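Local coordinates for putative peptide binding protein (Ruminococcus gnavus, PDB 3NOH), which is of unknown function but probably binds a peptide or a related small ligand, at residues I24-P29 / E111-E116; Q42-V47 / D129-D134; I64-T69 / V91-Y96. All coordinates share one frame; numbering follows the deposited sequence.

Interaction 1 of 3, residues I24-P29 / E111-E116; sequences IFCMNP and EAFLSE
C26 presses its CB onto one face of the F113 ring, 3.7 Å from the ring centroid and toward the rim near CZ, a CH-pi contact made within a hydrogen-bonded cross-strand pair of two antiparallel strands. Its sulfur stands obliquely to the same ring, with SG 3.6 Å from F113 CE2. F113 reaches back over the neighbouring strand because CG sits between its own backbone N and carbonyl carbon (chi1 69°). The methyl end of I24 fills the next place along, its CD1 lying 3.8 Å from F113 CE1, and I24 CG1 rests against the hydroxyl of S115. On the other face F25, L114 and the small A112 meet: the A112 methyl CB lies 4.0 Å from F25 CE1, obliquely to the ring, while L114 CD2 meets the edge of the F25 ring near its plane.

The backbones are tied by paired hydrogen bonds at I24–S115 and C26–F113, and N28 N donates to E111 O (2.9 Å) where the strand 24-27 gives way to loop. N28 then turns its amide to L30 and Y110.

Strand 22-27 is flanked by 129-134 and strand 112-116 by 61-67, so this pair lies in the middle of the sheet; M27 meets R40, L43 and K44 of helix 37-47, L114 packs on helix 71-86, and Y110 meets F113 edge to face.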
# COMPACT_ATOMS: atom_id res chain seq x y z
N ILE A 24 -6.38 -3.51 -3.08
CA ILE A 24 -5.12 -4.12 -2.80
C ILE A 24 -4.12 -3.20 -2.18
O ILE A 24 -4.08 -2.01 -2.50
CB ILE A 24 -4.52 -4.82 -4.00
CG1 ILE A 24 -4.19 -3.87 -5.11
CG2 ILE A 24 -5.39 -6.02 -4.49
CD1 ILE A 24 -3.22 -4.61 -6.12
N PHE A 25 -3.34 -3.77 -1.24
CA PHE A 25 -2.13 -3.18 -0.73
C PHE A 25 -0.99 -3.98 -1.28
O PHE A 25 -0.89 -5.17 -0.98
CB PHE A 25 -2.10 -3.13 0.79
CG PHE A 25 -0.80 -2.64 1.36
CD1 PHE A 25 -0.43 -1.33 1.21
CD2 PHE A 25 0.05 -3.52 2.05
CE1 PHE A 25 0.76 -0.88 1.70
CE2 PHE A 25 1.25 -3.04 2.57
CZ PHE A 25 1.60 -1.74 2.38
N CYS A 26 -0.13 -3.32 -2.07
CA CYS A 26 0.84 -4.03 -2.90
C CYS A 26 2.24 -3.46 -2.62
O CYS A 26 2.42 -2.24 -2.65
CB CYS A 26 0.46 -3.87 -4.40
SG CYS A 26 1.48 -4.87 -5.48
N MSE A 27 3.21 -4.35 -2.39
CA MSE A 27 4.60 -3.99 -2.11
C MSE A 27 5.49 -4.57 -3.18
O MSE A 27 5.27 -5.70 -3.65
CB MSE A 27 5.03 -4.55 -0.73
CG MSE A 27 4.27 -3.90 0.42
SE MSE A 27 4.52 -4.85 2.04
CE MSE A 27 3.29 -6.30 1.62
N ASN A 28 6.53 -3.83 -3.54
CA ASN A 28 7.57 -4.28 -4.45
C ASN A 28 8.63 -5.07 -3.66
O ASN A 28 9.48 -4.52 -2.95
CB ASN A 28 8.20 -3.07 -5.14
CG ASN A 28 9.22 -3.47 -6.17
OD1 ASN A 28 9.67 -4.65 -6.23
ND2 ASN A 28 9.62 -2.50 -6.99
N PRO A 29 8.61 -6.43 -3.77
CA PRO A 29 9.51 -7.24 -2.94
C PRO A 29 10.98 -7.24 -3.36
O PRO A 29 11.86 -7.77 -2.65
CB PRO A 29 8.90 -8.64 -3.09
CG PRO A 29 8.34 -8.66 -4.45
CD PRO A 29 7.83 -7.26 -4.71
N GLU A 111 7.36 1.66 -4.47
CA GLU A 111 7.71 0.96 -3.23
C GLU A 111 6.48 0.19 -2.81
O GLU A 111 6.51 -1.05 -2.74
CB GLU A 111 8.22 1.94 -2.16
CG GLU A 111 9.37 2.78 -2.73
CD GLU A 111 10.08 3.68 -1.76
OE1 GLU A 111 9.49 3.99 -0.72
OE2 GLU A 111 11.21 4.12 -2.08
N ALA A 112 5.39 0.91 -2.52
CA ALA A 112 4.08 0.29 -2.21
C ALA A 112 2.97 1.11 -2.86
O ALA A 112 3.17 2.27 -3.21
CB ALA A 112 3.83 0.13 -0.69
N PHE A 113 1.82 0.50 -3.08
CA PHE A 113 0.66 1.24 -3.50
C PHE A 113 -0.61 0.67 -2.94
O PHE A 113 -0.68 -0.52 -2.55
CB PHE A 113 0.55 1.43 -5.03
CG PHE A 113 0.27 0.17 -5.83
CD1 PHE A 113 -1.03 -0.25 -6.02
CD2 PHE A 113 1.30 -0.56 -6.39
CE1 PHE A 113 -1.31 -1.36 -6.77
CE2 PHE A 113 1.03 -1.68 -7.15
CZ PHE A 113 -0.28 -2.10 -7.32
N LEU A 114 -1.65 1.49 -2.97
CA LEU A 114 -3.03 1.08 -2.69
C LEU A 114 -3.86 1.31 -3.92
O LEU A 114 -3.74 2.36 -4.55
CB LEU A 114 -3.60 1.93 -1.56
CG LEU A 114 -3.12 1.60 -0.16
CD1 LEU A 114 -3.38 2.79 0.78
CD2 LEU A 114 -3.82 0.32 0.35
N SER A 115 -4.75 0.39 -4.26
CA SER A 115 -5.65 0.64 -5.37
C SER A 115 -6.89 -0.20 -5.27
O SER A 115 -6.94 -1.25 -4.60
CB SER A 115 -4.98 0.40 -6.75
OG SER A 115 -4.83 -1.01 -7.01
N GLU A 116 -7.93 0.24 -5.98
CA GLU A 116 -9.03 -0.64 -6.34
C GLU A 116 -8.41 -1.89 -6.96
O GLU A 116 -7.42 -1.76 -7.73
CB GLU A 116 -9.98 0.02 -7.36
CG GLU A 116 -10.79 1.11 -6.71
CD GLU A 116 -11.94 1.68 -7.56
OE1 GLU A 116 -12.20 1.20 -8.69
OE2 GLU A 116 -12.67 2.53 -6.95

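Interaction 2 of 3, residues Q42-V47 / D129-D134; sequences QLKAFV and DYIILD
Helix-on-sheet packing of an alpha/beta fold brings K44 and V47, one helical turn apart, down onto strand 129-134, an edge strand of the sheet. The helix runs nearly along the strand, with 15° between their N-to-C directions and 9.4 Å between the axes, so successive inward-facing residues of each element can meet in order: K44 with D129 and I131, then V47 with L133.

At the first of these places K44 forms a salt bridge, its NZ lying 2.8 Å from D129 OD1. The ammonium comes to the syn side of that oxygen, 21° out of the carboxylate plane, and the two side chains cross at about a right angle. All of the lysine torsions beyond CG are close to 180°, which carries the charge some way back along the strand from the helix to D129. Both partners have a second ion pair: E41 also binds K44 NZ, and R40 NE binds D129 OD2. R40 and K44 thus both hold the one strand carboxylate, and the acid-base chain E41-K44-D129-R40 would be expected to favour the charged forms.

The aliphatic part of the lysine is used as well. I131 CD1 comes to 3.8 Å from K44 CB, while its CG2 branch comes near K44 CG. Farther on, V47 CG1 touches both methyls of L133, the nearer being CD1 at 3.7 Å.

Beyond the pair, L43 and F46 turn to helix 71-86, and V47 also reaches Y76 there; T48 borders I131 and L133. Strand 129-134 is hydrogen-bonded on one side to strand 22-27, through D129, I131 and L133.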
# COMPACT_ATOMS: atom_id res chain seq x y z
N GLN A 42 4.52 -8.39 8.41
CA GLN A 42 4.09 -7.47 9.48
C GLN A 42 3.24 -6.36 8.92
O GLN A 42 2.22 -6.02 9.52
CB GLN A 42 5.28 -6.86 10.22
CG GLN A 42 5.97 -7.75 11.16
CD GLN A 42 6.96 -6.96 11.99
OE1 GLN A 42 6.56 -6.05 12.70
NE2 GLN A 42 8.23 -7.31 11.91
N LEU A 43 3.67 -5.81 7.77
CA LEU A 43 2.89 -4.73 7.11
C LEU A 43 1.49 -5.18 6.68
O LEU A 43 0.51 -4.43 6.82
CB LEU A 43 3.60 -4.08 5.92
CG LEU A 43 4.78 -3.18 6.27
CD1 LEU A 43 5.63 -2.90 5.02
CD2 LEU A 43 4.23 -1.87 6.94
N LYS A 44 1.39 -6.39 6.13
CA LYS A 44 0.08 -6.92 5.81
C LYS A 44 -0.82 -6.97 7.03
O LYS A 44 -1.98 -6.54 6.98
CB LYS A 44 0.23 -8.33 5.21
CG LYS A 44 0.82 -8.35 3.82
CD LYS A 44 1.07 -9.76 3.35
CE LYS A 44 1.72 -9.85 2.00
NZ LYS A 44 1.97 -11.29 1.65
N ALA A 45 -0.28 -7.53 8.12
CA ALA A 45 -1.01 -7.65 9.37
C ALA A 45 -1.40 -6.27 9.88
O ALA A 45 -2.49 -6.09 10.43
CB ALA A 45 -0.16 -8.39 10.43
N PHE A 46 -0.51 -5.30 9.73
CA PHE A 46 -0.81 -3.96 10.23
C PHE A 46 -1.95 -3.33 9.45
O PHE A 46 -2.86 -2.75 10.04
CB PHE A 46 0.40 -3.04 10.11
CG PHE A 46 0.23 -1.71 10.83
CD1 PHE A 46 -0.43 -0.64 10.18
CD2 PHE A 46 0.73 -1.53 12.09
CE1 PHE A 46 -0.58 0.59 10.82
CE2 PHE A 46 0.58 -0.30 12.76
CZ PHE A 46 -0.08 0.75 12.10
N VAL A 47 -1.87 -3.43 8.13
CA VAL A 47 -2.88 -2.84 7.29
C VAL A 47 -4.28 -3.45 7.52
O VAL A 47 -5.26 -2.73 7.46
CB VAL A 47 -2.45 -2.88 5.78
CG1 VAL A 47 -3.57 -2.44 4.89
CG2 VAL A 47 -1.21 -2.01 5.57
N ASP A 129 4.11 -8.40 -4.17
CA ASP A 129 3.65 -9.06 -2.95
C ASP A 129 2.48 -8.23 -2.44
O ASP A 129 2.66 -7.09 -1.97
CB ASP A 129 4.74 -9.16 -1.91
CG ASP A 129 4.31 -9.99 -0.68
OD1 ASP A 129 3.34 -10.77 -0.78
OD2 ASP A 129 4.90 -9.84 0.41
N TYR A 130 1.27 -8.79 -2.54
CA TYR A 130 0.11 -8.00 -2.15
C TYR A 130 -0.91 -8.76 -1.31
O TYR A 130 -0.85 -9.99 -1.15
CB TYR A 130 -0.58 -7.38 -3.40
CG TYR A 130 -1.22 -8.36 -4.27
CD1 TYR A 130 -0.51 -9.06 -5.25
CD2 TYR A 130 -2.57 -8.74 -4.04
CE1 TYR A 130 -1.14 -10.02 -6.04
CE2 TYR A 130 -3.19 -9.70 -4.79
CZ TYR A 130 -2.49 -10.36 -5.76
OH TYR A 130 -3.13 -11.25 -6.53
N ILE A 131 -1.82 -7.97 -0.72
CA ILE A 131 -2.94 -8.46 0.05
C ILE A 131 -4.23 -7.77 -0.41
O ILE A 131 -4.22 -6.57 -0.72
CB ILE A 131 -2.68 -8.27 1.57
CG1 ILE A 131 -3.78 -8.85 2.42
CG2 ILE A 131 -2.48 -6.80 1.95
CD1 ILE A 131 -3.33 -9.00 3.91
N ILE A 132 -5.31 -8.56 -0.50
CA ILE A 132 -6.65 -8.05 -0.81
C ILE A 132 -7.30 -7.60 0.48
O ILE A 132 -7.28 -8.33 1.49
CB ILE A 132 -7.57 -9.07 -1.50
CG1 ILE A 132 -7.18 -9.27 -2.95
CG2 ILE A 132 -9.03 -8.62 -1.48
CD1 ILE A 132 -7.87 -10.42 -3.57
N LEU A 133 -7.81 -6.37 0.44
CA LEU A 133 -8.46 -5.70 1.55
C LEU A 133 -9.91 -5.52 1.14
O LEU A 133 -10.19 -5.19 -0.00
CB LEU A 133 -7.85 -4.34 1.78
CG LEU A 133 -6.37 -4.28 2.06
CD1 LEU A 133 -5.89 -2.84 2.04
CD2 LEU A 133 -6.11 -5.02 3.41
N ASP A 134 -10.82 -5.73 2.09
CA ASP A 134 -12.24 -5.53 1.88
C ASP A 134 -12.67 -4.18 2.47
O ASP A 134 -12.26 -3.81 3.57
CB ASP A 134 -13.04 -6.64 2.53
CG ASP A 134 -14.50 -6.54 2.19
OD1 ASP A 134 -14.87 -6.86 1.03
OD2 ASP A 134 -15.25 -6.11 3.08

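Interaction 3 of 3, residues I64-T69 / V91-Y96; sequences IYVSET and VQIKQY
The ring of Y65 takes the edge of Y96 on one face: Y96 CE2 stands 3.5 Å above the Y65 plane, toward the rim near CD1, and the two planes meet at 67°. This T-shaped pair has its centroids 4.7 Å apart, and the Y65 hydroxyl also hydrogen-bonds R104 while the Y96 ring receives R104 as a cation-pi partner, so one arginine joins both tyrosines. At the edge of the Y65 ring, in its plane, lies a water that in one of the two K94 conformers bridges Y65 OH and K94 NZ, 2.9 Å from each; there K94 NZ also has its salt bridge with D63. The lysine methylenes run beside the ring, with K94 CB 3.9 Å from Y65 CD1.

On the opposite face, that of I64, V66 and I93, the contact is aliphatic. I64 and I93 run alongside each other in the same direction, with I64 CB 3.7 Å from I93 CD1, and V91 CG1 meets the far end of I64. In one of two V66 conformers, V66 CG1 touches I93 CG2 at 3.6 Å and Q95 CB.

The parallel strands are joined by a ladder running from I64 N to Q92 O at one end to E68 N and Y96 O at the other, the last of these reaching just beyond the strand.

The pair forms the two strands of a beta-alpha-beta unit, whose helix 71-86 covers V66, V91 and I93. Strand 90-96 is outermost in the sheet, whereas 61-67 continues inward to strand 112-116 by bonds from Y65 to A112 and L114.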
# COMPACT_ATOMS: atom_id res chain seq x y z
N ILE A 64 3.72 5.15 -0.19
CA ILE A 64 2.56 4.46 -0.72
C ILE A 64 1.92 5.33 -1.80
O ILE A 64 1.52 6.46 -1.54
CB ILE A 64 1.48 4.17 0.35
CG1 ILE A 64 2.09 3.29 1.45
CG2 ILE A 64 0.26 3.48 -0.30
CD1 ILE A 64 1.20 3.05 2.69
N TYR A 65 1.85 4.85 -3.02
CA TYR A 65 1.18 5.56 -4.11
C TYR A 65 -0.31 5.26 -4.15
O TYR A 65 -0.75 4.19 -3.77
CB TYR A 65 1.79 5.19 -5.46
CG TYR A 65 3.24 5.52 -5.66
CD1 TYR A 65 3.90 6.41 -4.85
CD2 TYR A 65 3.91 4.97 -6.75
CE1 TYR A 65 5.25 6.74 -5.08
CE2 TYR A 65 5.23 5.29 -6.99
CZ TYR A 65 5.88 6.20 -6.19
OH TYR A 65 7.22 6.49 -6.43
N VAL A 66 -1.09 6.22 -4.62
CA VAL A 66 -2.54 6.09 -4.71
C VAL A 66 -3.01 6.89 -5.92
O VAL A 66 -2.43 7.92 -6.22
CB VAL A 66 -3.24 6.60 -3.42
CG1 VAL A 66 -2.90 8.08 -3.15
CG2 VAL A 66 -4.76 6.42 -3.47
N SER A 67 -4.08 6.44 -6.58
CA SER A 67 -4.60 7.23 -7.68
C SER A 67 -5.33 8.49 -7.17
O SER A 67 -6.18 8.43 -6.25
CB SER A 67 -5.62 6.42 -8.45
OG SER A 67 -6.31 7.24 -9.39
N GLU A 68 -4.99 9.62 -7.77
CA GLU A 68 -5.53 10.92 -7.35
C GLU A 68 -7.03 11.10 -7.61
O GLU A 68 -7.63 12.06 -7.08
CB GLU A 68 -4.74 12.03 -8.06
CG GLU A 68 -4.98 12.10 -9.57
CD GLU A 68 -3.93 12.95 -10.32
OE1 GLU A 68 -2.97 13.48 -9.66
OE2 GLU A 68 -4.04 13.05 -11.58
N THR A 69 -7.64 10.22 -8.41
CA THR A 69 -9.06 10.25 -8.63
C THR A 69 -9.86 9.24 -7.81
O THR A 69 -11.07 9.16 -7.95
CB THR A 69 -9.40 10.16 -10.13
OG1 THR A 69 -8.73 9.06 -10.73
CG2 THR A 69 -8.94 11.44 -10.88
N VAL A 91 6.23 6.88 6.79
CA VAL A 91 5.57 6.64 5.52
C VAL A 91 4.96 7.95 4.99
O VAL A 91 4.55 8.82 5.78
CB VAL A 91 4.48 5.55 5.70
CG1 VAL A 91 3.64 5.37 4.46
CG2 VAL A 91 5.16 4.21 6.11
N GLN A 92 5.03 8.09 3.67
CA GLN A 92 4.36 9.18 2.93
C GLN A 92 3.39 8.57 1.93
O GLN A 92 3.65 7.50 1.34
CB GLN A 92 5.38 10.03 2.13
CG GLN A 92 6.45 10.58 2.91
CD GLN A 92 7.41 11.40 2.08
OE1 GLN A 92 7.61 12.57 2.34
NE2 GLN A 92 8.03 10.74 1.05
N ILE A 93 2.27 9.25 1.70
CA ILE A 93 1.33 8.95 0.63
C ILE A 93 1.61 9.99 -0.51
O ILE A 93 1.75 11.17 -0.28
CB ILE A 93 -0.13 9.12 1.05
CG1 ILE A 93 -0.44 8.36 2.38
CG2 ILE A 93 -1.09 8.68 -0.11
CD1 ILE A 93 -0.08 6.88 2.31
N LYS A 94 1.70 9.46 -1.74
CA LYS A 94 1.93 10.26 -2.95
C LYS A 94 0.92 9.84 -3.99
O LYS A 94 0.85 8.66 -4.38
CB LYS A 94 3.33 10.00 -3.50
CG LYS A 94 4.41 10.52 -2.63
CD LYS A 94 5.76 10.44 -3.31
CE LYS A 94 6.82 10.88 -2.36
NZ LYS A 94 8.20 10.57 -2.88
N GLN A 95 0.12 10.81 -4.42
CA GLN A 95 -0.92 10.56 -5.41
C GLN A 95 -0.38 10.89 -6.80
O GLN A 95 0.37 11.85 -7.01
CB GLN A 95 -2.23 11.31 -5.10
CG GLN A 95 -2.26 12.82 -5.37
CD GLN A 95 -1.66 13.69 -4.29
OE1 GLN A 95 -0.56 13.41 -3.76
NE2 GLN A 95 -2.33 14.80 -3.98
N TYR A 96 -0.87 10.11 -7.75
CA TYR A 96 -0.59 10.24 -9.17
C TYR A 96 -1.86 9.95 -9.95
O TYR A 96 -2.79 9.35 -9.44
CB TYR A 96 0.47 9.21 -9.59
CG TYR A 96 1.80 9.42 -8.94
CD1 TYR A 96 2.73 10.37 -9.40
CD2 TYR A 96 2.09 8.77 -7.73
CE1 TYR A 96 3.91 10.61 -8.73
CE2 TYR A 96 3.27 9.01 -7.07
CZ TYR A 96 4.17 9.91 -7.55
OH TYR A 96 5.35 10.14 -6.86
O HOH W 1 8.54 8.51 -4.88

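All three interactions belong to one mixed sheet, whose strands run in the order 90-96, 61-67, 112-116, 22-27, 129-134. Interaction 1 joins two of its inner strands, interaction 3 lies at one border and interaction 2 at the other, with about 17 Å between the centres of 2 and 3. Interaction 1 is about 9 Å from interaction 2 and 10 Å from interaction 3, centre to centre, and backbone hydrogen bonds connect it to both. In sequence, interactions 1 and 2 interleave, and each spans interaction 3. Early and late parts of the chain are thus woven into one compact alpha/beta domain around a locally closed beta-alpha-beta unit.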